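Local coordinates for protein BRIC1 (Synthetic construct, PDB 6FF6) that is a computationally designed helical repeat protein of novel, corrugated architecture, made by an interface-driven strategy, for which no biological function is established, at residues E29-L34 with L111-L116; A56-A61 with L82-L87; A35-H40 with E107-M112; L42-E47 with M95-D100. All blocks are in the same frame, centred on the assembly; numbering follows the deposited sequence.

Contact 1: residues E29-L34 with L111-L116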
loop_
_atom_site.group_PDB
_atom_site.type_symbol
_atom_site.label_atom_id
_atom_site.label_comp_id
_atom_site.label_asym_id
_atom_site.label_seq_id
_atom_site.Cartn_x
_atom_site.Cartn_y
_atom_site.Cartn_z
ATOM N N GLU A 29 -0.903 -19.934 -5.425
ATOM C CA GLU A 29 0.250 -20.775 -5.095
ATOM C C GLU A 29 0.528 -20.777 -3.597
ATOM O O GLU A 29 0.703 -21.851 -3.001
ATOM C CB GLU A 29 1.499 -20.262 -5.805
ATOM C CG GLU A 29 1.853 -20.981 -7.090
ATOM C CD GLU A 29 2.966 -20.296 -7.859
ATOM O OE1 GLU A 29 3.897 -19.757 -7.214
ATOM O OE2 GLU A 29 2.906 -20.291 -9.110
ATOM N N ALA A 30 0.581 -19.570 -2.987
ATOM C CA ALA A 30 0.860 -19.401 -1.567
ATOM C C ALA A 30 -0.153 -20.104 -0.686
ATOM O O ALA A 30 0.234 -20.715 0.306
ATOM C CB ALA A 30 0.947 -17.943 -1.215
ATOM N N ASP A 31 -1.437 -20.062 -1.064
ATOM C CA ASP A 31 -2.514 -20.738 -0.335
ATOM C C ASP A 31 -2.271 -22.228 -0.311
ATOM O O ASP A 31 -2.419 -22.853 0.743
ATOM C CB ASP A 31 -3.867 -20.460 -1.002
ATOM C CG ASP A 31 -4.514 -19.141 -0.639
ATOM O OD1 ASP A 31 -4.148 -18.559 0.431
ATOM O OD2 ASP A 31 -5.406 -18.692 -1.401
ATOM N N GLU A 32 -1.895 -22.783 -1.482
ATOM C CA GLU A 32 -1.579 -24.196 -1.693
ATOM C C GLU A 32 -0.389 -24.568 -0.837
ATOM O O GLU A 32 -0.445 -25.580 -0.142
ATOM C CB GLU A 32 -1.260 -24.487 -3.171
ATOM C CG GLU A 32 -2.454 -24.467 -4.117
ATOM C CD GLU A 32 -2.137 -24.593 -5.604
ATOM O OE1 GLU A 32 -0.938 -24.581 -5.969
ATOM O OE2 GLU A 32 -3.094 -24.697 -6.408
ATOM N N LEU A 33 0.672 -23.729 -0.855
ATOM C CA LEU A 33 1.883 -23.965 -0.066
ATOM C C LEU A 33 1.593 -23.986 1.392
ATOM O O LEU A 33 2.158 -24.814 2.095
ATOM C CB LEU A 33 2.978 -22.935 -0.344
ATOM C CG LEU A 33 3.650 -23.035 -1.700
ATOM C CD1 LEU A 33 4.449 -21.767 -2.024
ATOM C CD2 LEU A 33 4.493 -24.294 -1.804
ATOM N N LEU A 34 0.719 -23.099 1.861
ATOM C CA LEU A 34 0.392 -23.035 3.277
ATOM C C LEU A 34 -0.405 -24.244 3.738
ATOM O O LEU A 34 -0.198 -24.728 4.852
ATOM C CB LEU A 34 -0.291 -21.705 3.616
ATOM C CG LEU A 34 0.604 -20.465 3.569
ATOM C CD1 LEU A 34 -0.244 -19.187 3.569
ATOM C CD2 LEU A 34 1.661 -20.494 4.682
ATOM N N LEU A 111 0.054 -16.924 10.970
ATOM C CA LEU A 111 0.432 -15.531 10.779
ATOM C C LEU A 111 0.704 -15.270 9.304
ATOM O O LEU A 111 0.100 -14.357 8.737
ATOM C CB LEU A 111 1.637 -15.138 11.631
ATOM C CG LEU A 111 1.993 -13.658 11.549
ATOM C CD1 LEU A 111 0.758 -12.741 11.883
ATOM C CD2 LEU A 111 3.269 -13.374 12.341
ATOM N N MET A 112 1.535 -16.123 8.668
ATOM C CA MET A 112 1.789 -16.092 7.221
ATOM C C MET A 112 0.449 -16.113 6.420
ATOM O O MET A 112 0.289 -15.367 5.461
ATOM C CB MET A 112 2.649 -17.281 6.816
ATOM C CG MET A 112 4.070 -17.118 7.197
ATOM S SD MET A 112 5.024 -18.622 6.901
ATOM C CE MET A 112 5.084 -18.637 5.147
ATOM N N GLN A 113 -0.511 -16.953 6.837
ATOM C CA GLN A 113 -1.822 -17.027 6.205
ATOM C C GLN A 113 -2.568 -15.706 6.388
ATOM O O GLN A 113 -3.102 -15.186 5.415
ATOM C CB GLN A 113 -2.636 -18.201 6.764
ATOM C CG GLN A 113 -3.999 -18.359 6.093
ATOM C CD GLN A 113 -3.878 -18.803 4.651
ATOM O OE1 GLN A 113 -3.424 -19.917 4.365
ATOM N NE2 GLN A 113 -4.280 -17.944 3.711
ATOM N N ARG A 114 -2.587 -15.160 7.616
ATOM C CA ARG A 114 -3.280 -13.891 7.934
ATOM C C ARG A 114 -2.710 -12.700 7.175
ATOM O O ARG A 114 -3.480 -11.870 6.679
ATOM C CB ARG A 114 -3.334 -13.624 9.454
ATOM C CG ARG A 114 -4.421 -14.498 10.137
ATOM C CD ARG A 114 -4.676 -14.217 11.609
ATOM N NE ARG A 114 -3.429 -14.130 12.371
ATOM C CZ ARG A 114 -2.974 -15.050 13.214
ATOM N NH1 ARG A 114 -3.679 -16.151 13.451
ATOM N NH2 ARG A 114 -1.821 -14.866 13.849
ATOM N N MET A 115 -1.371 -12.651 7.051
ATOM C CA MET A 115 -0.623 -11.631 6.314
ATOM C C MET A 115 -0.894 -11.739 4.826
ATOM O O MET A 115 -1.159 -10.738 4.165
ATOM C CB MET A 115 0.884 -11.696 6.642
ATOM C CG MET A 115 1.208 -11.242 8.079
ATOM S SD MET A 115 0.499 -9.614 8.533
ATOM C CE MET A 115 -0.976 -10.108 9.493
ATOM N N LEU A 116 -0.933 -12.955 4.319
ATOM C CA LEU A 116 -1.241 -13.209 2.924
ATOM C C LEU A 116 -2.625 -12.698 2.633
ATOM O O LEU A 116 -2.796 -11.971 1.662
ATOM C CB LEU A 116 -1.162 -14.702 2.622
ATOM C CG LEU A 116 -1.333 -15.104 1.167
ATOM C CD1 LEU A 116 -0.161 -14.616 0.299
ATOM C CD2 LEU A 116 -1.591 -16.608 1.038
#

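Contact 2: residues A56-A61 with L82-L87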
loop_
_atom_site.group_PDB
_atom_site.type_symbol
_atom_site.label_atom_id
_atom_site.label_comp_id
_atom_site.label_asym_id
_atom_site.label_seq_id
_atom_site.Cartn_x
_atom_site.Cartn_y
_atom_site.Cartn_z
ATOM N N ALA A 56 10.643 -29.653 3.592
ATOM C CA ALA A 56 9.395 -29.353 2.875
ATOM C C ALA A 56 8.779 -28.060 3.386
ATOM O O ALA A 56 8.423 -27.203 2.582
ATOM C CB ALA A 56 8.403 -30.496 3.019
ATOM N N ILE A 57 8.698 -27.891 4.714
ATOM C CA ILE A 57 8.149 -26.680 5.323
ATOM C C ILE A 57 9.035 -25.487 4.969
ATOM O O ILE A 57 8.546 -24.407 4.640
ATOM C CB ILE A 57 7.989 -26.867 6.845
ATOM C CG1 ILE A 57 7.010 -27.993 7.158
ATOM C CG2 ILE A 57 7.496 -25.581 7.468
ATOM C CD1 ILE A 57 7.227 -28.675 8.468
ATOM N N PHE A 58 10.339 -25.701 5.000
ATOM C CA PHE A 58 11.301 -24.679 4.646
ATOM C C PHE A 58 11.150 -24.245 3.188
ATOM O O PHE A 58 11.130 -23.057 2.919
ATOM C CB PHE A 58 12.721 -25.188 4.924
ATOM C CG PHE A 58 13.754 -24.138 4.630
ATOM C CD1 PHE A 58 14.020 -23.126 5.549
ATOM C CD2 PHE A 58 14.428 -24.126 3.412
ATOM C CE1 PHE A 58 14.947 -22.123 5.254
ATOM C CE2 PHE A 58 15.355 -23.121 3.121
ATOM C CZ PHE A 58 15.596 -22.118 4.035
ATOM N N ARG A 59 11.035 -25.196 2.253
ATOM C CA ARG A 59 10.875 -24.923 0.816
ATOM C C ARG A 59 9.641 -24.109 0.531
ATOM O O ARG A 59 9.695 -23.180 -0.277
ATOM C CB ARG A 59 10.774 -26.226 0.032
ATOM C CG ARG A 59 12.094 -26.894 -0.234
ATOM C CD ARG A 59 11.857 -28.370 -0.371
ATOM N NE ARG A 59 13.102 -29.108 -0.258
ATOM C CZ ARG A 59 13.408 -30.165 -0.992
ATOM N NH1 ARG A 59 12.541 -30.642 -1.874
ATOM N NH2 ARG A 59 14.588 -30.753 -0.856
ATOM N N ALA A 60 8.520 -24.466 1.178
ATOM C CA ALA A 60 7.256 -23.759 1.007
ATOM C C ALA A 60 7.389 -22.342 1.549
ATOM O O ALA A 60 6.963 -21.405 0.887
ATOM C CB ALA A 60 6.144 -24.501 1.718
ATOM N N ALA A 61 8.035 -22.172 2.710
ATOM C CA ALA A 61 8.263 -20.840 3.306
ATOM C C ALA A 61 9.191 -20.002 2.419
ATOM O O ALA A 61 8.915 -18.849 2.161
ATOM C CB ALA A 61 8.847 -20.976 4.708
ATOM N N LEU A 82 10.760 -14.976 9.893
ATOM C CA LEU A 82 10.676 -15.486 11.241
ATOM C C LEU A 82 10.493 -16.957 11.266
ATOM O O LEU A 82 11.235 -17.624 11.968
ATOM C CB LEU A 82 9.576 -14.754 11.997
ATOM C CG LEU A 82 9.612 -14.763 13.509
ATOM C CD1 LEU A 82 10.835 -14.059 14.048
ATOM C CD2 LEU A 82 8.421 -14.037 14.023
ATOM N N MET A 83 9.586 -17.497 10.449
ATOM C CA MET A 83 9.435 -18.942 10.386
ATOM C C MET A 83 10.709 -19.591 9.795
ATOM O O MET A 83 11.231 -20.558 10.339
ATOM C CB MET A 83 8.183 -19.379 9.629
ATOM C CG MET A 83 8.029 -20.901 9.644
ATOM S SD MET A 83 6.369 -21.460 9.922
ATOM C CE MET A 83 6.646 -23.088 10.166
ATOM N N GLU A 84 11.215 -19.022 8.716
ATOM C CA GLU A 84 12.411 -19.486 8.029
ATOM C C GLU A 84 13.520 -19.696 8.988
ATOM O O GLU A 84 14.058 -20.784 9.014
ATOM C CB GLU A 84 12.842 -18.475 6.965
ATOM C CG GLU A 84 12.979 -19.089 5.588
ATOM C CD GLU A 84 13.741 -18.264 4.574
ATOM O OE1 GLU A 84 14.112 -17.109 4.886
ATOM O OE2 GLU A 84 13.976 -18.786 3.461
ATOM N N ASN A 85 13.821 -18.681 9.820
ATOM C CA ASN A 85 14.865 -18.697 10.845
ATOM C C ASN A 85 14.712 -19.855 11.828
ATOM O O ASN A 85 15.672 -20.594 12.060
ATOM C CB ASN A 85 14.958 -17.337 11.573
ATOM C CG ASN A 85 15.528 -16.243 10.709
ATOM O OD1 ASN A 85 16.187 -16.496 9.690
ATOM N ND2 ASN A 85 15.275 -14.995 11.090
ATOM N N MET A 86 13.498 -20.028 12.368
ATOM C CA MET A 86 13.158 -21.101 13.304
ATOM C C MET A 86 13.366 -22.478 12.649
ATOM O O MET A 86 13.963 -23.358 13.257
ATOM C CB MET A 86 11.701 -20.959 13.746
ATOM C CG MET A 86 11.357 -19.632 14.357
ATOM S SD MET A 86 11.267 -19.673 16.132
ATOM C CE MET A 86 9.674 -20.524 16.352
ATOM N N LEU A 87 12.886 -22.632 11.393
ATOM C CA LEU A 87 12.987 -23.834 10.578
ATOM C C LEU A 87 14.405 -24.142 10.255
ATOM O O LEU A 87 14.736 -25.315 10.168
ATOM C CB LEU A 87 12.250 -23.690 9.254
ATOM C CG LEU A 87 10.756 -23.704 9.309
ATOM C CD1 LEU A 87 10.165 -23.160 8.003
ATOM C CD2 LEU A 87 10.243 -25.070 9.689
#

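Contact 3: residues A35-H40 with E107-M112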
loop_
_atom_site.group_PDB
_atom_site.type_symbol
_atom_site.label_atom_id
_atom_site.label_comp_id
_atom_site.label_asym_id
_atom_site.label_seq_id
_atom_site.Cartn_x
_atom_site.Cartn_y
_atom_site.Cartn_z
ATOM N N ALA A 35 -1.235 -24.784 2.847
ATOM C CA ALA A 35 -2.012 -26.007 3.082
ATOM C C ALA A 35 -1.052 -27.210 3.187
ATOM O O ALA A 35 -1.223 -28.074 4.050
ATOM C CB ALA A 35 -2.995 -26.208 1.959
ATOM N N ASP A 36 0.006 -27.209 2.360
ATOM C CA ASP A 36 1.056 -28.212 2.388
ATOM C C ASP A 36 1.850 -28.111 3.668
ATOM O O ASP A 36 2.030 -29.122 4.344
ATOM C CB ASP A 36 1.976 -28.049 1.175
ATOM C CG ASP A 36 1.370 -28.537 -0.142
ATOM O OD1 ASP A 36 0.268 -29.176 -0.108
ATOM O OD2 ASP A 36 1.989 -28.287 -1.208
ATOM N N MET A 37 2.277 -26.878 4.025
ATOM C CA MET A 37 3.006 -26.555 5.250
ATOM C C MET A 37 2.266 -27.052 6.461
ATOM O O MET A 37 2.887 -27.654 7.340
ATOM C CB MET A 37 3.148 -25.045 5.389
ATOM C CG MET A 37 4.369 -24.494 4.753
ATOM S SD MET A 37 4.759 -22.867 5.418
ATOM C CE MET A 37 4.588 -23.194 7.142
ATOM N N GLU A 38 0.942 -26.784 6.510
ATOM C CA GLU A 38 0.054 -27.198 7.597
ATOM C C GLU A 38 0.100 -28.739 7.815
ATOM O O GLU A 38 0.239 -29.210 8.950
ATOM C CB GLU A 38 -1.379 -26.740 7.271
ATOM C CG GLU A 38 -2.447 -27.271 8.214
ATOM C CD GLU A 38 -2.785 -26.430 9.425
ATOM O OE1 GLU A 38 -2.818 -25.184 9.311
ATOM O OE2 GLU A 38 -3.049 -27.030 10.491
ATOM N N GLN A 39 -0.017 -29.502 6.723
ATOM C CA GLN A 39 0.005 -30.941 6.805
ATOM C C GLN A 39 1.369 -31.459 7.264
ATOM O O GLN A 39 1.418 -32.354 8.112
ATOM C CB GLN A 39 -0.432 -31.570 5.480
ATOM C CG GLN A 39 -0.647 -33.093 5.566
ATOM C CD GLN A 39 -1.828 -33.527 6.428
ATOM O OE1 GLN A 39 -2.980 -33.166 6.166
ATOM N NE2 GLN A 39 -1.574 -34.337 7.457
ATOM N N HIS A 40 2.469 -30.895 6.722
ATOM C CA HIS A 40 3.826 -31.292 7.107
ATOM C C HIS A 40 4.094 -30.954 8.572
ATOM O O HIS A 40 4.709 -31.738 9.254
ATOM C CB HIS A 40 4.898 -30.632 6.220
ATOM C CG HIS A 40 4.840 -31.014 4.780
ATOM N ND1 HIS A 40 4.782 -32.356 4.372
ATOM C CD2 HIS A 40 4.845 -30.225 3.683
ATOM C CE1 HIS A 40 4.752 -32.329 3.050
ATOM N NE2 HIS A 40 4.782 -31.069 2.588
ATOM N N GLU A 107 1.385 -21.359 14.639
ATOM C CA GLU A 107 0.996 -19.966 14.794
ATOM C C GLU A 107 1.711 -19.066 13.795
ATOM O O GLU A 107 1.105 -18.128 13.286
ATOM C CB GLU A 107 1.226 -19.517 16.231
ATOM C CG GLU A 107 0.242 -20.166 17.195
ATOM C CD GLU A 107 0.059 -19.468 18.530
ATOM O OE1 GLU A 107 1.018 -19.451 19.338
ATOM O OE2 GLU A 107 -1.058 -18.954 18.774
ATOM N N LEU A 108 2.968 -19.369 13.473
ATOM C CA LEU A 108 3.754 -18.622 12.483
ATOM C C LEU A 108 3.179 -18.858 11.091
ATOM O O LEU A 108 3.093 -17.919 10.299
ATOM C CB LEU A 108 5.237 -19.054 12.533
ATOM C CG LEU A 108 6.030 -18.615 13.790
ATOM C CD1 LEU A 108 7.429 -19.120 13.751
ATOM C CD2 LEU A 108 6.102 -17.106 13.886
ATOM N N LYS A 109 2.772 -20.126 10.808
ATOM C CA LYS A 109 2.101 -20.540 9.579
ATOM C C LYS A 109 0.767 -19.764 9.497
ATOM O O LYS A 109 0.431 -19.242 8.441
ATOM C CB LYS A 109 1.841 -22.076 9.562
ATOM C CG LYS A 109 1.087 -22.560 8.334
ATOM C CD LYS A 109 -0.455 -22.768 8.588
ATOM C CE LYS A 109 -1.298 -22.480 7.366
ATOM N NZ LYS A 109 -2.418 -23.438 7.166
ATOM N N ASP A 110 0.017 -19.675 10.607
ATOM C CA ASP A 110 -1.257 -18.946 10.614
ATOM C C ASP A 110 -1.044 -17.472 10.398
ATOM O O ASP A 110 -1.858 -16.849 9.702
ATOM C CB ASP A 110 -2.002 -19.161 11.921
ATOM C CG ASP A 110 -2.538 -20.560 12.094
ATOM O OD1 ASP A 110 -2.785 -21.248 11.049
ATOM O OD2 ASP A 110 -2.732 -20.975 13.265
ATOM N N LEU A 111 0.054 -16.924 10.970
ATOM C CA LEU A 111 0.432 -15.531 10.779
ATOM C C LEU A 111 0.704 -15.270 9.304
ATOM O O LEU A 111 0.100 -14.357 8.737
ATOM C CB LEU A 111 1.637 -15.138 11.631
ATOM C CG LEU A 111 1.993 -13.658 11.549
ATOM C CD1 LEU A 111 0.758 -12.741 11.883
ATOM C CD2 LEU A 111 3.269 -13.374 12.341
ATOM N N MET A 112 1.535 -16.123 8.668
ATOM C CA MET A 112 1.789 -16.092 7.221
ATOM C C MET A 112 0.449 -16.113 6.420
ATOM O O MET A 112 0.289 -15.367 5.461
ATOM C CB MET A 112 2.649 -17.281 6.816
ATOM C CG MET A 112 4.070 -17.118 7.197
ATOM S SD MET A 112 5.024 -18.622 6.901
ATOM C CE MET A 112 5.084 -18.637 5.147
#

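Contact 4: residues L42-E47 with M95-D100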
loop_
_atom_site.group_PDB
_atom_site.type_symbol
_atom_site.label_atom_id
_atom_site.label_comp_id
_atom_site.label_asym_id
_atom_site.label_seq_id
_atom_site.Cartn_x
_atom_site.Cartn_y
_atom_site.Cartn_z
ATOM N N LEU A 42 1.900 -30.833 10.948
ATOM C CA LEU A 42 1.075 -31.766 11.678
ATOM C C LEU A 42 1.678 -33.136 11.686
ATOM O O LEU A 42 1.455 -33.887 12.633
ATOM C CB LEU A 42 -0.341 -31.797 11.086
ATOM C CG LEU A 42 -1.185 -30.545 11.303
ATOM C CD1 LEU A 42 -2.461 -30.664 10.561
ATOM C CD2 LEU A 42 -1.461 -30.304 12.780
ATOM N N ASP A 43 2.464 -33.459 10.653
ATOM C CA ASP A 43 3.121 -34.769 10.538
ATOM C C ASP A 43 4.493 -34.856 11.191
ATOM O O ASP A 43 5.129 -35.908 11.101
ATOM C CB ASP A 43 3.206 -35.225 9.074
ATOM C CG ASP A 43 1.873 -35.474 8.403
ATOM O OD1 ASP A 43 0.899 -35.820 9.117
ATOM O OD2 ASP A 43 1.800 -35.325 7.167
ATOM N N LEU A 44 4.943 -33.792 11.854
ATOM C CA LEU A 44 6.223 -33.750 12.546
ATOM C C LEU A 44 6.168 -34.598 13.795
ATOM O O LEU A 44 5.150 -34.558 14.507
ATOM C CB LEU A 44 6.581 -32.314 12.953
ATOM C CG LEU A 44 7.113 -31.415 11.862
ATOM C CD1 LEU A 44 7.110 -29.991 12.319
ATOM C CD2 LEU A 44 8.532 -31.818 11.467
ATOM N N VAL A 45 7.266 -35.364 14.060
ATOM C CA VAL A 45 7.409 -36.173 15.261
ATOM C C VAL A 45 8.231 -35.319 16.228
ATOM O O VAL A 45 9.392 -35.036 15.944
ATOM C CB VAL A 45 8.012 -37.593 15.030
ATOM C CG1 VAL A 45 7.980 -38.426 16.321
ATOM C CG2 VAL A 45 7.285 -38.327 13.905
ATOM N N PRO A 46 7.617 -34.855 17.344
ATOM C CA PRO A 46 8.351 -33.987 18.300
ATOM C C PRO A 46 9.671 -34.536 18.863
ATOM O O PRO A 46 10.622 -33.773 19.058
ATOM C CB PRO A 46 7.336 -33.752 19.429
ATOM C CG PRO A 46 6.004 -34.087 18.844
ATOM C CD PRO A 46 6.226 -35.104 17.778
ATOM N N GLU A 47 9.724 -35.845 19.136
ATOM C CA GLU A 47 10.910 -36.468 19.699
ATOM C C GLU A 47 12.014 -36.685 18.663
ATOM O O GLU A 47 13.191 -36.474 18.974
ATOM C CB GLU A 47 10.538 -37.771 20.405
ATOM C CG GLU A 47 9.703 -37.550 21.653
ATOM C CD GLU A 47 9.739 -38.689 22.652
ATOM O OE1 GLU A 47 10.838 -39.239 22.890
ATOM O OE2 GLU A 47 8.670 -39.022 23.210
ATOM N N MET A 95 17.819 -26.167 16.949
ATOM C CA MET A 95 16.633 -26.105 17.805
ATOM C C MET A 95 16.153 -27.492 18.258
ATOM O O MET A 95 16.037 -28.419 17.444
ATOM C CB MET A 95 15.489 -25.339 17.120
ATOM C CG MET A 95 14.453 -24.766 18.105
ATOM S SD MET A 95 13.107 -23.857 17.285
ATOM C CE MET A 95 12.413 -23.045 18.643
ATOM N N GLN A 96 15.864 -27.621 19.566
ATOM C CA GLN A 96 15.295 -28.843 20.123
ATOM C C GLN A 96 13.787 -28.726 19.917
ATOM O O GLN A 96 13.181 -27.815 20.468
ATOM C CB GLN A 96 15.613 -28.983 21.629
ATOM C CG GLN A 96 15.068 -30.275 22.274
ATOM C CD GLN A 96 14.652 -30.094 23.722
ATOM O OE1 GLN A 96 15.486 -30.059 24.637
ATOM N NE2 GLN A 96 13.347 -29.987 23.964
ATOM N N LEU A 97 13.189 -29.619 19.119
ATOM C CA LEU A 97 11.745 -29.618 18.883
ATOM C C LEU A 97 10.987 -30.227 20.063
ATOM O O LEU A 97 11.537 -31.046 20.809
ATOM C CB LEU A 97 11.430 -30.403 17.599
ATOM C CG LEU A 97 10.555 -29.700 16.559
ATOM C CD1 LEU A 97 11.286 -28.518 15.906
ATOM C CD2 LEU A 97 10.107 -30.678 15.490
ATOM N N ASN A 98 9.730 -29.823 20.230
ATOM C CA ASN A 98 8.799 -30.329 21.239
ATOM C C ASN A 98 7.413 -29.855 20.837
ATOM O O ASN A 98 7.297 -29.118 19.854
ATOM C CB ASN A 98 9.175 -29.902 22.677
ATOM C CG ASN A 98 9.207 -28.415 22.926
ATOM O OD1 ASN A 98 8.355 -27.651 22.456
ATOM N ND2 ASN A 98 10.197 -27.968 23.688
ATOM N N THR A 99 6.369 -30.248 21.579
ATOM C CA THR A 99 4.985 -29.871 21.263
ATOM C C THR A 99 4.782 -28.355 21.219
ATOM O O THR A 99 4.163 -27.863 20.275
ATOM C CB THR A 99 3.995 -30.580 22.206
ATOM O OG1 THR A 99 4.127 -31.999 22.030
ATOM C CG2 THR A 99 2.526 -30.161 21.967
ATOM N N ASP A 100 5.321 -27.623 22.216
ATOM C CA ASP A 100 5.202 -26.160 22.324
ATOM C C ASP A 100 5.762 -25.462 21.074
ATOM O O ASP A 100 5.112 -24.572 20.529
ATOM C CB ASP A 100 5.908 -25.604 23.596
ATOM C CG ASP A 100 5.747 -26.364 24.916
ATOM O OD1 ASP A 100 6.187 -27.545 24.993
ATOM O OD2 ASP A 100 5.261 -25.756 25.894
#

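Contact 1: residues E29-L34 with L111-L116
Leu34 and Leu116 carry the apolar part of this contact between helices 23-42 and 99-121. Leu116 reaches across with CG anti to its own backbone N, which brings CD2 within 3.6 Å of Ala30 CB. The same CD2 lies 3.9 Å from Leu34 CD1. The two branches of Leu34 divide the work: CD2 meets the terminal methyl CE of Met112 at 3.9 Å, while CD1 lies 3.4 Å from Gln113 OE1. The polar part sits at the edge of the interface. Gln113 bends at chi2, turning its amide back toward the opposite helix, where NE2 donates a weak but nearly straight hydrogen bond to Asp31 OD1 (3.3 Å, 174°). The carboxylate and amide planes are 31° apart. The stronger polar partner of Asp31 is Lys120, which forms a salt bridge with the same OD1, and Gln113 NE2 also bonds to Asp117 one turn on. The segments run antiparallel at 164°, and their axes approach to 10.7 Å. Leucine, methionine and alanine side chains thus form the buried apolar part, while the amide and carboxylate make a modest polar border whose charge is probably balanced mainly by Lys120.

Contact 2: residues A56-A61 with L82-L87
The Phe58 ring has Leu87 CB at its edge, near the ring plane, 4.1 Å from CD1. Glu84 comes in obliquely, its CG 3.6 Å from Phe58 CE1, and its carboxylate lies only 13° from parallel to the ring, with OE2 3.7 Å from CZ. With CG anti to the backbone N (chi1 -177°), the ring swings out along the flank of helix 51-71 to meet this extended side chain. Arg91, one turn beyond Leu87, makes a cation-pi contact with the same ring, and the other carboxylate oxygen of Glu84 has a long, weak ion pair with Lys65. Deeper in the interface the side chains of Ile57 and Leu87 are roughly perpendicular. Ile57 CG2 fits against both Leu87 methyls, lying 3.6 Å from CD2, and also receives the terminal methyl of Met83, whose CE is 3.8 Å away. Leu87 CD1 reaches on to Ala61 CB at 4.2 Å. The segment axes pass 9.7 Å apart at 154°. Helices 51-71 and 74-92 follow each other in the chain through a short turn, so this is the packing of an antiparallel helical hairpin, here half of a four-helix bundle completed by helices 23-42 and 99-121 and lying within a range that matches the Hpt domain family.

Contact 3: residues A35-H40 with E107-M112
Lys109 NZ donates to Glu38 OE1 at 2.8 Å, a salt bridge that joins helices 99-121 and 23-42. OE1 accepts through its anti lone pair, the one directed away from the other carboxylate oxygen. Bends in both side chains bring the charged ends together: Glu38 leaves with CG anti to its backbone N (chi1 172°) and bends at chi2, while Lys109 bends at chi2, chi3 and chi4. The two side chains meet nearly at right angles. The ammonium group also lies 3.5 Å from Glu38 CB and makes a weak hydrogen bond to the backbone oxygen of Leu34, one turn before Glu38 on helix 23-42. Asp110 adds a second negative charge nearby, its OD1 4.3 Å from Glu38 OE1, and the lysine probably offsets some of the repulsion between the two carboxylates. On the inner side, Met37 runs alongside the lysine stem, the two pointing opposite ways, and Met37 CE rests 3.8 Å from both CB and CG of Lys109. Met37 SD lies 4.3 Å from Met112 CE, extending the apolar layer toward helix 74-92, where Met37 also touches Met83. Lys109 is thus used twice over: its aliphatic stem belongs to the methionine-lined interior, and its ammonium end, at the border of the interface, is paired with a carboxylate and a carbonyl, which probably offsets part of any cost of drawing the charge away from water.

Contact 4: residues L42-E47 with M95-D100
Pro46 lies against the start of helix 99-121, its CB 4.1 Å from Asn98 CA and 4.2 Å from Thr99 N. Its ring CG is 4.2 Å from Thr99 OG1, an approach too loose to be more than van der Waals packing. Here the two backbones come nearest, with CA atoms of Pro46 and Asn98 4.7 Å apart. On the inner side Leu97 turns its side chain back under the loop. Leu97 CB is 3.8 Å from Pro46 O, and its CD2 reaches to 4.4 Å from Leu44 CD1. Pro46 O and Leu97 O lie 3.4 Å apart; both are acceptors and do not bond. Asn98 does its polar work elsewhere. As the N-cap of helix 99-121, it has chi1 at 60°, which folds the amide over the first turn so that OD1 accepts from the backbone N of Ile101, capping that turn. A further shell holds both leucines in place: Leu44 packs on Leu54 and Ile57 of helix 51-71, Leu97 on Ile102, Phe105 and Ala90, and Pro49 touches both. The contact therefore closes one end of the four-helix bundle. The connection from helix 23-42 to helix 51-71 passes beside the connection from helix 74-92 to helix 99-121, with Leu44 and Leu97 pointing inward among the helices and Val45, Glu47 and Thr99 on the outer side.

In the fold
All four contacts belong to one antiparallel four-helix bundle. Contacts 1 and 3 are successive parts of the same interface, helix 23-42 against helix 99-121, and share Met112; contact 2 pairs the other two helices. The three meet inside through methionines and small residues, with Met83 CE 3.7 Å from Met37 CE. Their cores are apolar, but the borders differ: a weak hydrogen bond from a glutamine amide to a carboxylate in contact 1, an aromatic ring beside a carboxylate in contact 2, a salt bridge in contact 3. Contact 4, about 21 Å from contact 1 between centres, is partly exposed, joins loops and packs proline and leucine beside a capped helix start.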